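Uncharacterized protein (Novosphingobium aromaticivorans, PDB 2RFR) is of unknown function but adopts the NTF2-like, cystatin-like fold of the SnoaL-like family, three copies of the chain assembling together. Local coordinates at residues 26-31 against 135-140; 42-47 against 121-126; 87-92 against 98-103; 105-110 against 114-119. All blocks are in the same frame, centred on the assembly; numbering follows the deposited sequence.

Interaction 1 of 4, residues 26-31 against 135-140; sequences ARYGPL and VRRENA
NH1 of R137 points straight at the ring of Y28, standing 3.1 Å above the ring plane over its centre. The guanidinium meets the tyrosine with its edge, the two planes 89° apart, and its CZ lies 4.4 Å from the ring centroid, close to the ring normal: a cation-pi contact. The arginine is extended, with CG anti to the backbone N (chi1 -180°), which carries the charge from strand 131-141 across to helix 5-33; the CA atoms of Y28 and R137 are 11.3 Å apart. This is the inside of the NTF2-like cone, where the curved sheet wraps against the long N-terminal helix, and Y50 and W123 crowd the same arginine. N121 OD1 accepts a hydrogen bond from R137 NH2, which helps to set the rotation of the guanidinium. With an alanine in place of Y28, NH1 would probably be left without its aromatic partner and the guanidinium rely more on N121. On the other strand face, packing gives way to partly exposed charges: R136 NE makes a nearly straight 2.8 Å salt bridge to E138 OE2, from the anti side and 34° out of the carboxylate plane, and R136 NH1 pairs with E49.

Interaction 2 of 4, residues 42-47 against 121-126; sequences ELWVED and NRWTFR
A water molecule links the two polar ends of this contact, donating a hydrogen bond to D47 OD1 at 2.8 Å and accepting one from R126 NH1 at 3.1 Å. It lies at the guanidinium edge, in plane. D47 OD1 and R126 NH2 themselves stay 4.4 Å apart, beyond a salt bridge, so the opposite charges meet mainly through the water. Beneath this exposed pair, V45 covers one guanidinium face: its CG1 sits 3.5 Å above the plane, displaced toward the NH2 side. R126 leaves its strand with CG between the backbone N and the carbonyl carbon (chi1 75°) and then runs extended, which brings its planar end across the valine. In this NTF2-like fold the contact joins the corner after helix 37-41, where the chain turns into strand 48-52, to strand 112-128 in the curved sheet; strand 131-141 lies between them and hydrogen-bonds to both. Farther inside, W44 CZ2 approaches W123 CZ3 at 4.1 Å. Their six-membered rings are inclined by 27° but slid so far apart, with centroids 5.7 Å from each other, that they scarcely overlap. Y28 packs on W44 and R137 on W123, so the pair adjoins the interior of the cone.

Interaction 3 of 4, residues 87-92 against 98-103; sequences PATVTV and TARCHS
V90 CG2 rests against A99 CB at 4.1 Å, and A88 CB touches both A99 CB and C101 CB, a small apolar patch turned toward helix 5-33, whose I25 packs on A88 and A99. Around this patch the backbones pair as an antiparallel beta hairpin, strands 89-92 and 98-103 running at 173° to each other with axes 4.8 Å apart. T89 with R100 and T91 with T98 are hydrogen-bonded pairs, and V90 with A99 is the non-hydrogen-bonded pair between them; the straightest link, T91 N to T98 O, reaches 172° at the hydrogen. Strand 81-93 is one of the two outermost strands of the sheet within the chain. On the opposite face, T89 CG2 lies 3.5 Å above the centre of the R100 guanidinium. The arginine reaches this place by bending at chi3 (-78°), which folds its flat end back over the threonine. One water then ties T89 OG1, T91 OG1 and R100 NH2 together, with a 2.7 Å bond to T89 OG1. Partners beyond the hairpin hold the same polar groups: R100 NH1 bonds to the carbonyl of L152, while E23 of the third subunit takes T89 OG1, placing this edge in the trimer interface.

Interaction 4 of 4, residues 105-110 against 114-119; sequences VFRCVS and GSHRVS
A chi1 of 171° swings the imidazole of H116 to the side of its carbonyl carbon, where the ring lies alongside V105, CD2 being 3.9 Å from V105 CG1. R107, turned the same way at chi1 and extended to NE, runs obliquely past the same imidazole. A water in the plane of both flat groups joins their ends, 2.8 Å from R107 NH1 and 2.7 Å from H116 ND1. The backbone explains why the histidine turns up here: V105 stands opposite two residues, H116 and R117, which makes a classic bulge in the antiparallel hairpin. V105 O accepts a short 2.7 Å bond from H116 N and a weak, longer one from R117 N, so the extra residue is taken up on one carbonyl. Past the bulge, R107 and G114 form a regular hydrogen-bonded pair. On the other face, F106 sets CE1 3.7 Å from S115 OG, and its CB lies near the carbonyl oxygen of G114. Were F106 cut back to an alanine, S115 would be likely to lose its aromatic neighbour and a gap to open beside S115 of the second subunit. R107 NE is anchored by a salt bridge to D79 at the end of helix 71-79, and L76 of that helix packs on V105 and R107. A82 of strand 81-93 pairs with F106, and G80, just before that strand, with C108, while L141 of strand 131-141 touches R117.

Starting from the N terminus, helix 5-33 opens the widest loop, which interaction 1 closes only when strand 131-141 returns to it; all the other contacts fall within this span. Interaction 2 closes a second loop, from the corner at 42-47 to strand 112-128, and encloses interactions 3 and 4. Those two are local hairpin closures in series, sharing strand 96-109, their centres about 22 Å apart; none of the loops cross. Strands 81-93, 96-109, 112-128 and 131-141 lie side by side, so backbone bonds such as W123 N to A99 O and V135 N to T124 O carry one contact into the next. Interactions 1, 3 and 4 reach the second subunit, and 3 and 4 the third as well.

Interaction 1 of 4, residues 26-31 against 135-140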
loop_
_atom_site.group_PDB
_atom_site.type_symbol
_atom_site.label_atom_id
_atom_site.label_comp_id
_atom_site.label_asym_id
_atom_site.label_seq_id
_atom_site.Cartn_x
_atom_site.Cartn_y
_atom_site.Cartn_z
ATOM N N ALA A 26 -3.155 -8.397 -0.110
ATOM C CA ALA A 26 -3.753 -7.447 -1.078
ATOM C C ALA A 26 -5.036 -8.010 -1.682
ATOM O O ALA A 26 -5.859 -7.218 -2.148
ATOM C CB ALA A 26 -2.753 -7.105 -2.137
ATOM N N ARG A 27 -5.218 -9.338 -1.722
ATOM C CA ARG A 27 -6.442 -9.904 -2.237
ATOM C C ARG A 27 -7.597 -9.873 -1.259
ATOM O O ARG A 27 -8.735 -9.970 -1.698
ATOM C CB ARG A 27 -6.186 -11.384 -2.631
ATOM C CG ARG A 27 -5.370 -11.519 -3.904
ATOM C CD ARG A 27 -5.058 -13.029 -4.166
ATOM N NE ARG A 27 -4.183 -13.126 -5.317
ATOM N N TYR A 28 -7.340 -9.759 0.047
ATOM C CA TYR A 28 -8.387 -9.848 1.026
ATOM C C TYR A 28 -9.485 -8.825 0.736
ATOM O O TYR A 28 -10.676 -9.175 0.692
ATOM C CB TYR A 28 -7.811 -9.667 2.455
ATOM C CG TYR A 28 -8.935 -9.735 3.450
ATOM C CD1 TYR A 28 -9.330 -10.930 3.999
ATOM C CD2 TYR A 28 -9.659 -8.574 3.825
ATOM C CE1 TYR A 28 -10.448 -10.996 4.832
ATOM C CE2 TYR A 28 -10.791 -8.685 4.629
ATOM C CZ TYR A 28 -11.168 -9.889 5.116
ATOM O OH TYR A 28 -12.275 -10.074 5.908
ATOM N N GLY A 29 -9.116 -7.573 0.622
ATOM C CA GLY A 29 -10.104 -6.509 0.539
ATOM C C GLY A 29 -10.956 -6.615 -0.736
ATOM O O GLY A 29 -12.176 -6.575 -0.665
ATOM N N PRO A 30 -10.335 -6.773 -1.920
ATOM C CA PRO A 30 -11.120 -6.998 -3.151
ATOM C C PRO A 30 -12.067 -8.165 -3.018
ATOM O O PRO A 30 -13.217 -8.065 -3.469
ATOM C CB PRO A 30 -10.041 -7.163 -4.205
ATOM C CG PRO A 30 -8.910 -6.275 -3.671
ATOM C CD PRO A 30 -8.908 -6.543 -2.215
ATOM N N LEU A 31 -11.621 -9.273 -2.439
ATOM C CA LEU A 31 -12.518 -10.435 -2.293
ATOM C C LEU A 31 -13.636 -10.155 -1.342
ATOM O O LEU A 31 -14.791 -10.504 -1.589
ATOM C CB LEU A 31 -11.721 -11.664 -1.907
ATOM C CG LEU A 31 -10.758 -12.218 -2.906
ATOM C CD1 LEU A 31 -9.829 -13.265 -2.302
ATOM C CD2 LEU A 31 -11.485 -12.816 -4.055
ATOM N N VAL A 135 -2.598 -18.397 8.381
ATOM C CA VAL A 135 -2.919 -19.284 9.504
ATOM C C VAL A 135 -3.835 -18.573 10.469
ATOM O O VAL A 135 -4.929 -19.038 10.745
ATOM C CB VAL A 135 -1.645 -19.774 10.183
ATOM C CG1 VAL A 135 -1.983 -20.595 11.465
ATOM C CG2 VAL A 135 -0.812 -20.595 9.191
ATOM N N ARG A 136 -3.440 -17.404 10.959
ATOM C CA ARG A 136 -4.262 -16.624 11.882
ATOM C C ARG A 136 -4.153 -15.159 11.506
ATOM O O ARG A 136 -3.068 -14.627 11.239
ATOM C CB ARG A 136 -3.796 -16.838 13.319
ATOM C CG ARG A 136 -4.653 -16.139 14.344
ATOM C CD ARG A 136 -4.322 -16.648 15.765
ATOM N NE ARG A 136 -4.980 -15.924 16.847
ATOM C CZ ARG A 136 -6.157 -16.194 17.439
ATOM N NH1 ARG A 136 -6.894 -17.183 17.063
ATOM N NH2 ARG A 136 -6.592 -15.389 18.405
ATOM N N ARG A 137 -5.293 -14.459 11.546
ATOM C CA ARG A 137 -5.308 -12.996 11.466
ATOM C C ARG A 137 -5.961 -12.522 12.749
ATOM O O ARG A 137 -6.998 -13.044 13.147
ATOM C CB ARG A 137 -6.151 -12.528 10.276
ATOM C CG ARG A 137 -6.218 -10.995 10.110
ATOM C CD ARG A 137 -7.088 -10.625 8.956
ATOM N NE ARG A 137 -7.236 -9.164 8.914
ATOM C CZ ARG A 137 -7.961 -8.561 7.999
ATOM N NH1 ARG A 137 -8.615 -9.235 7.083
ATOM N NH2 ARG A 137 -8.009 -7.262 8.006
ATOM N N GLU A 138 -5.362 -11.499 13.360
ATOM C CA GLU A 138 -5.913 -10.848 14.531
ATOM C C GLU A 138 -6.021 -9.360 14.202
ATOM O O GLU A 138 -5.106 -8.753 13.687
ATOM C CB GLU A 138 -4.962 -11.014 15.720
ATOM C CG GLU A 138 -4.809 -12.459 16.204
ATOM C CD GLU A 138 -3.710 -12.660 17.169
ATOM O OE1 GLU A 138 -2.710 -11.939 17.164
ATOM O OE2 GLU A 138 -3.791 -13.646 17.896
ATOM N N ASN A 139 -7.114 -8.769 14.664
ATOM C CA ASN A 139 -7.444 -7.411 14.347
ATOM C C ASN A 139 -8.053 -6.731 15.586
ATOM O O ASN A 139 -8.750 -7.364 16.390
ATOM C CB ASN A 139 -8.363 -7.520 13.107
ATOM C CG ASN A 139 -9.155 -6.320 12.805
ATOM O OD1 ASN A 139 -10.086 -5.997 13.511
ATOM N ND2 ASN A 139 -8.840 -5.678 11.676
ATOM N N ALA A 140 -7.748 -5.447 15.786
ATOM C CA ALA A 140 -8.295 -4.679 16.904
ATOM C C ALA A 140 -8.353 -3.217 16.467
ATOM O O ALA A 140 -7.517 -2.729 15.694
ATOM C CB ALA A 140 -7.443 -4.828 18.149
#

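Interaction 2 of 4, residues 42-47 against 121-126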
loop_
_atom_site.group_PDB
_atom_site.type_symbol
_atom_site.label_atom_id
_atom_site.label_comp_id
_atom_site.label_asym_id
_atom_site.label_seq_id
_atom_site.Cartn_x
_atom_site.Cartn_y
_atom_site.Cartn_z
ATOM N N GLU A 42 -10.320 -19.195 1.269
ATOM C CA GLU A 42 -9.204 -19.974 0.745
ATOM C C GLU A 42 -7.877 -19.257 0.768
ATOM O O GLU A 42 -6.851 -19.885 0.474
ATOM C CB GLU A 42 -9.562 -20.493 -0.651
ATOM C CG GLU A 42 -10.724 -21.497 -0.621
ATOM C CD GLU A 42 -11.349 -21.802 -1.953
ATOM O OE1 GLU A 42 -10.995 -21.163 -2.974
ATOM O OE2 GLU A 42 -12.219 -22.716 -1.958
ATOM N N LEU A 43 -7.834 -18.005 1.200
ATOM C CA LEU A 43 -6.567 -17.389 1.560
ATOM C C LEU A 43 -5.933 -18.043 2.792
ATOM O O LEU A 43 -4.715 -17.908 2.968
ATOM C CB LEU A 43 -6.769 -15.900 1.808
ATOM C CG LEU A 43 -7.334 -15.058 0.656
ATOM C CD1 LEU A 43 -7.604 -13.631 1.182
ATOM C CD2 LEU A 43 -6.377 -15.019 -0.540
ATOM N N TRP A 44 -6.766 -18.662 3.634
ATOM C CA TRP A 44 -6.344 -19.363 4.823
ATOM C C TRP A 44 -6.199 -20.841 4.598
ATOM O O TRP A 44 -6.823 -21.431 3.728
ATOM C CB TRP A 44 -7.401 -19.188 5.930
ATOM C CG TRP A 44 -7.328 -17.908 6.768
ATOM C CD1 TRP A 44 -6.811 -17.761 7.995
ATOM C CD2 TRP A 44 -7.900 -16.608 6.393
ATOM N NE1 TRP A 44 -7.005 -16.489 8.429
ATOM C CE2 TRP A 44 -7.685 -15.763 7.475
ATOM C CE3 TRP A 44 -8.602 -16.121 5.295
ATOM C CZ2 TRP A 44 -8.119 -14.439 7.485
ATOM C CZ3 TRP A 44 -9.021 -14.794 5.302
ATOM C CH2 TRP A 44 -8.788 -13.981 6.399
ATOM N N VAL A 45 -5.384 -21.450 5.450
ATOM C CA VAL A 45 -5.380 -22.923 5.653
ATOM C C VAL A 45 -6.768 -23.354 6.088
ATOM O O VAL A 45 -7.591 -22.564 6.582
ATOM C CB VAL A 45 -4.269 -23.365 6.618
ATOM C CG1 VAL A 45 -2.885 -22.976 6.075
ATOM C CG2 VAL A 45 -4.501 -22.869 8.037
ATOM N N GLU A 46 -7.045 -24.652 5.937
ATOM C CA GLU A 46 -8.395 -25.141 6.208
ATOM C C GLU A 46 -8.908 -24.806 7.596
ATOM O O GLU A 46 -10.068 -24.455 7.754
ATOM C CB GLU A 46 -8.469 -26.686 6.034
ATOM C CG GLU A 46 -9.812 -27.301 6.514
ATOM C CD GLU A 46 -11.053 -26.770 5.791
ATOM O OE1 GLU A 46 -10.994 -26.546 4.580
ATOM O OE2 GLU A 46 -12.103 -26.569 6.445
ATOM N N ASP A 47 -8.041 -24.951 8.588
ATOM C CA ASP A 47 -8.402 -24.651 9.967
ATOM C C ASP A 47 -7.892 -23.276 10.441
ATOM O O ASP A 47 -7.661 -23.030 11.613
ATOM C CB ASP A 47 -7.913 -25.764 10.891
ATOM C CG ASP A 47 -6.440 -25.871 10.986
ATOM O OD1 ASP A 47 -5.735 -25.318 10.124
ATOM O OD2 ASP A 47 -5.966 -26.649 11.885
ATOM N N ASN A 121 -3.614 -4.931 12.394
ATOM C CA ASN A 121 -3.707 -6.350 12.081
ATOM C C ASN A 121 -2.347 -6.992 12.222
ATOM O O ASN A 121 -1.344 -6.457 11.776
ATOM C CB ASN A 121 -4.112 -6.604 10.616
ATOM C CG ASN A 121 -5.414 -6.003 10.233
ATOM O OD1 ASN A 121 -6.423 -6.669 10.244
ATOM N ND2 ASN A 121 -5.437 -4.689 9.995
ATOM N N ARG A 122 -2.365 -8.202 12.750
ATOM C CA ARG A 122 -1.247 -9.106 12.725
ATOM C C ARG A 122 -1.677 -10.397 12.080
ATOM O O ARG A 122 -2.678 -10.994 12.466
ATOM C CB ARG A 122 -0.762 -9.423 14.154
ATOM C CG ARG A 122 0.518 -10.268 14.122
ATOM C CD ARG A 122 0.957 -10.573 15.505
ATOM N NE ARG A 122 1.556 -9.415 16.097
ATOM C CZ ARG A 122 2.749 -9.380 16.660
ATOM N NH1 ARG A 122 3.524 -10.458 16.702
ATOM N NH2 ARG A 122 3.150 -8.249 17.216
ATOM N N TRP A 123 -0.919 -10.822 11.077
ATOM C CA TRP A 123 -1.196 -12.029 10.299
ATOM C C TRP A 123 -0.042 -12.993 10.466
ATOM O O TRP A 123 1.108 -12.573 10.500
ATOM C CB TRP A 123 -1.266 -11.689 8.838
ATOM C CG TRP A 123 -2.310 -10.786 8.307
ATOM C CD1 TRP A 123 -2.380 -9.430 8.446
ATOM C CD2 TRP A 123 -3.372 -11.150 7.418
ATOM N NE1 TRP A 123 -3.420 -8.956 7.716
ATOM C CE2 TRP A 123 -4.028 -9.965 7.032
ATOM C CE3 TRP A 123 -3.826 -12.343 6.907
ATOM C CZ2 TRP A 123 -5.100 -9.968 6.174
ATOM C CZ3 TRP A 123 -4.881 -12.343 6.020
ATOM C CH2 TRP A 123 -5.480 -11.163 5.637
ATOM N N THR A 124 -0.335 -14.267 10.532
ATOM C CA THR A 124 0.644 -15.333 10.422
ATOM C C THR A 124 0.333 -16.176 9.222
ATOM O O THR A 124 -0.824 -16.303 8.815
ATOM C CB THR A 124 0.719 -16.149 11.661
ATOM O OG1 THR A 124 -0.511 -16.805 11.857
ATOM C CG2 THR A 124 1.090 -15.363 12.902
ATOM N N PHE A 125 1.385 -16.781 8.653
ATOM C CA PHE A 125 1.288 -17.552 7.416
ATOM C C PHE A 125 2.134 -18.798 7.529
ATOM O O PHE A 125 3.100 -18.856 8.286
ATOM C CB PHE A 125 1.785 -16.735 6.219
ATOM C CG PHE A 125 1.122 -15.412 6.032
ATOM C CD1 PHE A 125 1.578 -14.334 6.696
ATOM C CD2 PHE A 125 0.007 -15.264 5.252
ATOM C CE1 PHE A 125 0.960 -13.101 6.558
ATOM C CE2 PHE A 125 -0.650 -14.030 5.104
ATOM C CZ PHE A 125 -0.164 -12.954 5.800
ATOM N N ARG A 126 1.827 -19.752 6.665
ATOM C CA ARG A 126 2.731 -20.882 6.486
ATOM C C ARG A 126 2.773 -21.329 5.058
ATOM O O ARG A 126 1.858 -21.159 4.295
ATOM C CB ARG A 126 2.426 -21.987 7.441
ATOM C CG ARG A 126 1.274 -22.772 7.154
ATOM C CD ARG A 126 1.385 -24.056 8.033
ATOM N NE ARG A 126 0.210 -24.826 7.808
ATOM C CZ ARG A 126 -0.843 -24.939 8.621
ATOM N NH1 ARG A 126 -0.885 -24.374 9.828
ATOM N NH2 ARG A 126 -1.841 -25.696 8.202
HETATM O O HOH W 1 -3.508 -24.286 11.529
#

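Interaction 3 of 4, residues 87-92 against 98-103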
loop_
_atom_site.group_PDB
_atom_site.type_symbol
_atom_site.label_atom_id
_atom_site.label_comp_id
_atom_site.label_asym_id
_atom_site.label_seq_id
_atom_site.Cartn_x
_atom_site.Cartn_y
_atom_site.Cartn_z
ATOM N N PRO A 87 -0.017 -1.191 3.058
ATOM C CA PRO A 87 1.210 -1.975 2.874
ATOM C C PRO A 87 1.608 -2.650 4.148
ATOM O O PRO A 87 1.485 -2.089 5.266
ATOM C CB PRO A 87 2.244 -0.895 2.537
ATOM C CG PRO A 87 1.449 0.229 1.935
ATOM C CD PRO A 87 0.185 0.216 2.731
ATOM N N ALA A 88 2.031 -3.877 4.024
ATOM C CA ALA A 88 2.417 -4.700 5.170
ATOM C C ALA A 88 3.911 -4.747 5.343
ATOM O O ALA A 88 4.662 -4.775 4.365
ATOM C CB ALA A 88 1.884 -6.136 4.975
ATOM N N THR A 89 4.347 -4.815 6.592
ATOM C CA THR A 89 5.700 -5.312 6.909
ATOM C C THR A 89 5.633 -6.793 7.001
ATOM O O THR A 89 4.709 -7.298 7.609
ATOM C CB THR A 89 6.245 -4.670 8.205
ATOM O OG1 THR A 89 7.535 -5.242 8.488
ATOM C CG2 THR A 89 5.388 -4.829 9.374
ATOM N N VAL A 90 6.600 -7.511 6.427
ATOM C CA VAL A 90 6.598 -8.967 6.356
ATOM C C VAL A 90 7.920 -9.471 6.865
ATOM O O VAL A 90 8.968 -8.960 6.456
ATOM C CB VAL A 90 6.342 -9.422 4.903
ATOM C CG1 VAL A 90 6.456 -10.989 4.799
ATOM C CG2 VAL A 90 4.986 -8.948 4.387
ATOM N N THR A 91 7.877 -10.490 7.713
ATOM C CA THR A 91 9.072 -11.243 8.142
ATOM C C THR A 91 8.862 -12.725 7.850
ATOM O O THR A 91 7.907 -13.296 8.316
ATOM C CB THR A 91 9.321 -11.063 9.613
ATOM O OG1 THR A 91 9.544 -9.681 9.896
ATOM C CG2 THR A 91 10.557 -11.885 10.077
ATOM N N VAL A 92 9.739 -13.306 7.036
ATOM C CA VAL A 92 9.738 -14.720 6.741
ATOM C C VAL A 92 10.790 -15.426 7.570
ATOM O O VAL A 92 11.930 -14.965 7.658
ATOM C CB VAL A 92 9.985 -14.946 5.243
ATOM C CG1 VAL A 92 10.064 -16.445 4.899
ATOM C CG2 VAL A 92 8.958 -14.186 4.397
ATOM N N THR A 98 5.208 -13.746 9.358
ATOM C CA THR A 98 4.339 -12.798 10.097
ATOM C C THR A 98 4.250 -11.485 9.342
ATOM O O THR A 98 5.278 -11.020 8.820
ATOM C CB THR A 98 4.914 -12.543 11.517
ATOM O OG1 THR A 98 5.132 -13.806 12.187
ATOM C CG2 THR A 98 3.950 -11.696 12.392
ATOM N N ALA A 99 3.071 -10.864 9.319
ATOM C CA ALA A 99 2.942 -9.552 8.707
ATOM C C ALA A 99 2.147 -8.683 9.641
ATOM O O ALA A 99 1.284 -9.142 10.388
ATOM C CB ALA A 99 2.215 -9.644 7.357
ATOM N N ARG A 100 2.379 -7.389 9.586
ATOM C CA ARG A 100 1.594 -6.397 10.286
ATOM C C ARG A 100 1.192 -5.306 9.309
ATOM O O ARG A 100 1.986 -4.911 8.461
ATOM C CB ARG A 100 2.380 -5.800 11.443
ATOM C CG ARG A 100 2.660 -6.778 12.599
ATOM C CD ARG A 100 3.795 -6.263 13.466
ATOM N NE ARG A 100 5.117 -6.493 12.859
ATOM C CZ ARG A 100 6.143 -5.626 12.848
ATOM N NH1 ARG A 100 6.081 -4.442 13.427
ATOM N NH2 ARG A 100 7.275 -5.948 12.230
ATOM N N CYS A 101 -0.043 -4.822 9.435
ATOM C CA CYS A 101 -0.547 -3.767 8.570
ATOM C C CYS A 101 -1.702 -3.073 9.320
ATOM O O CYS A 101 -2.212 -3.546 10.298
ATOM C CB CYS A 101 -0.989 -4.267 7.198
ATOM S SG CYS A 101 -2.438 -5.351 7.170
ATOM N N HIS A 102 -2.075 -1.962 8.737
ATOM C CA HIS A 102 -3.282 -1.255 9.146
ATOM C C HIS A 102 -4.399 -1.629 8.220
ATOM O O HIS A 102 -4.184 -1.946 7.037
ATOM C CB HIS A 102 -3.076 0.246 9.069
ATOM C CG HIS A 102 -2.015 0.787 9.955
ATOM N ND1 HIS A 102 -0.723 1.002 9.524
ATOM C CD2 HIS A 102 -2.040 1.144 11.243
ATOM C CE1 HIS A 102 -0.029 1.525 10.533
ATOM N NE2 HIS A 102 -0.805 1.604 11.599
ATOM N N SER A 103 -5.635 -1.515 8.679
ATOM C CA SER A 103 -6.805 -1.605 7.801
ATOM C C SER A 103 -7.816 -0.534 8.161
ATOM O O SER A 103 -7.989 -0.199 9.328
ATOM C CB SER A 103 -7.403 -3.009 7.860
ATOM O OG SER A 103 -7.870 -3.377 9.155
HETATM O O HOH W 2 -0.623 -0.687 6.630
HETATM O O HOH W 3 7.602 -7.653 9.701
HETATM O O HOH W 4 5.659 -8.559 10.601
HETATM O O HOH W 5 8.127 -14.562 11.080
#

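Interaction 4 of 4, residues 105-110 against 114-119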
loop_
_atom_site.group_PDB
_atom_site.type_symbol
_atom_site.label_atom_id
_atom_site.label_comp_id
_atom_site.label_asym_id
_atom_site.label_seq_id
_atom_site.Cartn_x
_atom_site.Cartn_y
_atom_site.Cartn_z
ATOM N N VAL A 105 -11.857 0.367 7.184
ATOM C CA VAL A 105 -13.100 0.106 6.504
ATOM C C VAL A 105 -13.754 1.423 6.200
ATOM O O VAL A 105 -14.178 2.131 7.120
ATOM C CB VAL A 105 -14.062 -0.815 7.303
ATOM C CG1 VAL A 105 -15.317 -1.084 6.486
ATOM C CG2 VAL A 105 -13.369 -2.093 7.719
ATOM N N PHE A 106 -13.789 1.800 4.930
ATOM C CA PHE A 106 -14.529 2.958 4.482
ATOM C C PHE A 106 -15.984 2.566 4.228
ATOM O O PHE A 106 -16.242 1.494 3.698
ATOM C CB PHE A 106 -13.925 3.564 3.218
ATOM C CG PHE A 106 -12.562 4.156 3.422
ATOM C CD1 PHE A 106 -12.409 5.476 3.857
ATOM C CD2 PHE A 106 -11.412 3.400 3.192
ATOM C CE1 PHE A 106 -11.147 5.959 4.070
ATOM C CE2 PHE A 106 -10.157 3.904 3.387
ATOM C CZ PHE A 106 -10.021 5.206 3.817
ATOM N N ARG A 107 -16.922 3.406 4.611
ATOM C CA ARG A 107 -18.319 3.152 4.434
ATOM C C ARG A 107 -18.983 4.389 3.882
ATOM O O ARG A 107 -18.721 5.511 4.344
ATOM C CB ARG A 107 -18.951 2.799 5.780
ATOM C CG ARG A 107 -20.448 2.450 5.753
ATOM C CD ARG A 107 -20.956 2.292 7.179
ATOM N NE ARG A 107 -22.381 2.006 7.190
ATOM C CZ ARG A 107 -23.227 2.362 8.132
ATOM N NH1 ARG A 107 -22.818 2.982 9.216
ATOM N NH2 ARG A 107 -24.495 2.092 7.996
ATOM N N CYS A 108 -19.885 4.194 2.916
ATOM C CA CYS A 108 -20.715 5.271 2.399
ATOM C C CYS A 108 -21.951 5.372 3.227
ATOM O O CYS A 108 -22.673 4.367 3.372
ATOM C CB CYS A 108 -20.994 5.005 0.921
ATOM S SG CYS A 108 -21.916 6.305 0.095
ATOM N N VAL A 109 -22.215 6.550 3.802
ATOM C CA VAL A 109 -23.419 6.832 4.584
ATOM C C VAL A 109 -24.016 8.105 4.051
ATOM O O VAL A 109 -23.371 9.131 3.985
ATOM C CB VAL A 109 -23.128 6.922 6.082
ATOM C CG1 VAL A 109 -24.431 7.300 6.882
ATOM C CG2 VAL A 109 -22.510 5.609 6.644
ATOM N N SER A 110 -25.268 8.030 3.656
ATOM C CA SER A 110 -25.988 9.222 3.198
ATOM C C SER A 110 -25.211 9.966 2.100
ATOM O O SER A 110 -25.166 11.189 2.085
ATOM C CB SER A 110 -26.347 10.180 4.329
ATOM O OG SER A 110 -27.153 9.472 5.279
ATOM N N GLY A 114 -16.885 7.865 4.881
ATOM C CA GLY A 114 -16.223 7.967 6.163
ATOM C C GLY A 114 -15.460 6.696 6.482
ATOM O O GLY A 114 -15.574 5.685 5.833
ATOM N N SER A 115 -14.775 6.785 7.613
ATOM C CA SER A 115 -13.933 5.722 8.136
ATOM C C SER A 115 -14.687 5.028 9.241
ATOM O O SER A 115 -14.811 5.552 10.332
ATOM C CB SER A 115 -12.637 6.295 8.642
ATOM O OG SER A 115 -11.894 6.816 7.557
ATOM N N HIS A 116 -15.283 3.887 8.916
ATOM C CA HIS A 116 -16.131 3.125 9.833
ATOM C C HIS A 116 -15.337 2.442 10.920
ATOM O O HIS A 116 -15.744 2.402 12.088
ATOM C CB HIS A 116 -16.861 2.095 8.939
ATOM C CG HIS A 116 -17.659 1.019 9.661
ATOM N ND1 HIS A 116 -18.866 1.242 10.277
ATOM C CD2 HIS A 116 -17.436 -0.331 9.730
ATOM C CE1 HIS A 116 -19.320 0.084 10.723
ATOM N NE2 HIS A 116 -18.452 -0.874 10.438
ATOM N N ARG A 117 -14.191 1.848 10.552
ATOM C CA ARG A 117 -13.266 1.237 11.514
ATOM C C ARG A 117 -11.855 1.565 11.017
ATOM O O ARG A 117 -11.604 1.605 9.812
ATOM C CB ARG A 117 -13.484 -0.294 11.619
ATOM C CG ARG A 117 -14.805 -0.692 12.282
ATOM C CD ARG A 117 -15.086 -2.225 12.270
ATOM N NE ARG A 117 -14.187 -2.967 13.195
ATOM C CZ ARG A 117 -14.429 -3.259 14.486
ATOM N NH1 ARG A 117 -15.573 -2.889 15.075
ATOM N NH2 ARG A 117 -13.550 -4.011 15.202
ATOM N N VAL A 118 -10.932 1.751 11.955
ATOM C CA VAL A 118 -9.487 1.875 11.713
ATOM C C VAL A 118 -8.832 0.913 12.681
ATOM O O VAL A 118 -9.108 0.980 13.874
ATOM C CB VAL A 118 -8.989 3.303 11.966
ATOM C CG1 VAL A 118 -7.498 3.385 11.827
ATOM C CG2 VAL A 118 -9.705 4.306 11.051
ATOM N N SER A 119 -8.019 -0.005 12.148
ATOM C CA SER A 119 -7.551 -1.165 12.904
ATOM C C SER A 119 -6.116 -1.498 12.657
ATOM O O SER A 119 -5.546 -1.216 11.584
ATOM C CB SER A 119 -8.381 -2.380 12.535
ATOM O OG SER A 119 -9.794 -2.146 12.772
HETATM O O HOH W 6 -20.237 3.592 10.237
#